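CT296 (Chlamydia trachomatis, PDB 3QH6) is of unknown function but resembles Fe(II) 2-oxoglutarate-dependent enzymes in structure, and may belong among the cupin-like proteins. Local coordinates at residues H18-F23 against E131-V136. Sequence-based numbering, arbitrary orientation.
Sequences HGHILF and EYPQDV
His20 reaches from strand 20-23 to the loop residues Pro133 and Val136, and its imidazole carries most of the strand's share of the contact, with Val136 as the main partner. From CB, which points at the loop, CG lies between the backbone N and the carbonyl carbon (chi1 65°), a torsion that swings the ring toward Pro133 and Val136. On one flank of the ring, His20 ND1 lies 4.0 Å from Pro133 CB. The opposite flank meets one branch of Val136, His20 CD2 being 3.8 Å from Val136 CG1. At the far end, His20 CE1 and NE2 both meet Val136 CG2, at 3.5 and 3.4 Å. Both loop residues come in obliquely to the ring plane, whereas His18 CB, from the same segment, covers part of one ring face near its rim. Two residues along the strand, Leu22 adds a lighter touch, Leu22 CD2 lying 3.8 Å from the carbonyl O of Val136. Pro133 and Val136 also rest on Leu126, and His20 on Phe128, both in the adjacent strand 125-128. The loop that follows that strand thus folds back beside the outermost strand 20-23 of the antiparallel sheet. The buried surface totals just 190 Å². Across this contact the nearest partners of His20 ND1 and NE2 are carbons, which implies a modest surface contact held by van der Waals packing that contributes no hydrogen bond to either imidazole nitrogen.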
loop_
_atom_site.group_PDB
_atom_site.type_symbol
_atom_site.label_atom_id
_atom_site.label_comp_id
_atom_site.label_asym_id
_atom_site.label_seq_id
_atom_site.Cartn_x
_atom_site.Cartn_y
_atom_site.Cartn_z
ATOM N N HIS A 18 -4.954 16.710 3.864
ATOM C CA HIS A 18 -5.439 15.697 4.808
ATOM C C HIS A 18 -4.367 14.770 5.360
ATOM O O HIS A 18 -4.571 14.163 6.415
ATOM C CB HIS A 18 -6.520 14.831 4.139
ATOM C CG HIS A 18 -7.712 15.609 3.704
ATOM N ND1 HIS A 18 -8.705 15.997 4.579
ATOM C CD2 HIS A 18 -8.042 16.139 2.503
ATOM C CE1 HIS A 18 -9.614 16.701 3.927
ATOM N NE2 HIS A 18 -9.235 16.804 2.666
ATOM N N GLY A 19 -3.232 14.664 4.674
ATOM C CA GLY A 19 -2.196 13.687 5.028
ATOM C C GLY A 19 -2.423 12.236 4.588
ATOM O O GLY A 19 -1.712 11.334 4.993
ATOM N N HIS A 20 -3.424 11.997 3.734
ATOM C CA HIS A 20 -3.612 10.686 3.186
ATOM C C HIS A 20 -4.414 10.895 1.910
ATOM O O HIS A 20 -5.020 11.962 1.718
ATOM C CB HIS A 20 -4.407 9.758 4.133
ATOM C CG HIS A 20 -5.826 10.200 4.366
ATOM N ND1 HIS A 20 -6.223 10.867 5.510
ATOM C CD2 HIS A 20 -6.938 10.079 3.598
ATOM C CE1 HIS A 20 -7.519 11.148 5.426
ATOM N NE2 HIS A 20 -7.975 10.672 4.282
ATOM N N ILE A 21 -4.425 9.881 1.086
ATOM C CA ILE A 21 -5.351 9.863 -0.064
ATOM C C ILE A 21 -5.634 8.421 -0.426
ATOM O O ILE A 21 -4.720 7.576 -0.496
ATOM C CB ILE A 21 -4.768 10.653 -1.270
ATOM C CG1 ILE A 21 -5.730 10.617 -2.449
ATOM C CG2 ILE A 21 -3.392 10.109 -1.702
ATOM C CD1 ILE A 21 -5.387 11.642 -3.581
ATOM N N LEU A 22 -6.906 8.129 -0.671
ATOM C CA LEU A 22 -7.360 6.781 -1.006
ATOM C C LEU A 22 -7.647 6.669 -2.489
ATOM O O LEU A 22 -8.380 7.505 -3.018
ATOM C CB LEU A 22 -8.682 6.528 -0.231
ATOM C CG LEU A 22 -9.391 5.204 -0.566
ATOM C CD1 LEU A 22 -8.494 4.016 -0.273
ATOM C CD2 LEU A 22 -10.708 5.059 0.214
ATOM N N PHE A 23 -7.107 5.643 -3.157
ATOM C CA PHE A 23 -7.348 5.428 -4.604
ATOM C C PHE A 23 -8.036 4.113 -4.860
ATOM O O PHE A 23 -7.555 3.061 -4.425
ATOM C CB PHE A 23 -6.010 5.377 -5.392
ATOM C CG PHE A 23 -5.352 6.713 -5.573
ATOM C CD1 PHE A 23 -4.299 7.103 -4.777
ATOM C CD2 PHE A 23 -5.778 7.573 -6.562
ATOM C CE1 PHE A 23 -3.701 8.339 -4.943
ATOM C CE2 PHE A 23 -5.175 8.797 -6.716
ATOM C CZ PHE A 23 -4.145 9.171 -5.928
ATOM N N GLU A 131 0.159 7.710 11.907
ATOM C CA GLU A 131 -0.796 6.656 12.319
ATOM C C GLU A 131 -1.839 6.382 11.225
ATOM O O GLU A 131 -2.233 7.289 10.494
ATOM C CB GLU A 131 -1.507 7.086 13.614
ATOM C CG GLU A 131 -0.490 7.443 14.735
ATOM C CD GLU A 131 -0.793 6.762 16.050
ATOM O OE1 GLU A 131 -1.954 6.336 16.242
ATOM O OE2 GLU A 131 0.131 6.660 16.894
ATOM N N TYR A 132 -2.294 5.140 11.138
ATOM C CA TYR A 132 -3.339 4.783 10.189
ATOM C C TYR A 132 -4.578 5.639 10.454
ATOM O O TYR A 132 -5.029 5.741 11.610
ATOM C CB TYR A 132 -3.680 3.289 10.307
ATOM C CG TYR A 132 -4.590 2.805 9.209
ATOM C CD1 TYR A 132 -4.105 2.661 7.912
ATOM C CD2 TYR A 132 -5.920 2.473 9.461
ATOM C CE1 TYR A 132 -4.913 2.223 6.904
ATOM C CE2 TYR A 132 -6.746 2.035 8.442
ATOM C CZ TYR A 132 -6.229 1.917 7.166
ATOM O OH TYR A 132 -7.002 1.479 6.127
ATOM N N PRO A 133 -5.133 6.266 9.397
ATOM C CA PRO A 133 -6.273 7.177 9.592
ATOM C C PRO A 133 -7.579 6.453 9.793
ATOM O O PRO A 133 -7.934 5.541 9.032
ATOM C CB PRO A 133 -6.305 7.982 8.286
ATOM C CG PRO A 133 -5.683 7.135 7.307
ATOM C CD PRO A 133 -4.615 6.350 8.020
ATOM N N GLN A 134 -8.313 6.893 10.808
ATOM C CA GLN A 134 -9.584 6.288 11.158
ATOM C C GLN A 134 -10.698 6.820 10.261
ATOM O O GLN A 134 -10.684 7.983 9.840
ATOM C CB GLN A 134 -9.891 6.541 12.640
ATOM C CG GLN A 134 -8.854 5.931 13.587
ATOM C CD GLN A 134 -8.710 4.423 13.415
ATOM O OE1 GLN A 134 -7.675 3.924 12.958
ATOM N NE2 GLN A 134 -9.750 3.692 13.785
ATOM N N ASP A 135 -11.650 5.946 9.955
ATOM C CA ASP A 135 -12.812 6.306 9.153
ATOM C C ASP A 135 -12.440 6.777 7.750
ATOM O O ASP A 135 -13.054 7.702 7.224
ATOM C CB ASP A 135 -13.640 7.385 9.862
ATOM N N VAL A 136 -11.427 6.150 7.151
ATOM C CA VAL A 136 -11.093 6.401 5.750
ATOM C C VAL A 136 -11.215 5.099 4.945
ATOM O O VAL A 136 -11.800 5.087 3.865
ATOM C CB VAL A 136 -9.674 7.031 5.586
ATOM C CG1 VAL A 136 -9.286 7.123 4.120
ATOM C CG2 VAL A 136 -9.628 8.416 6.220
#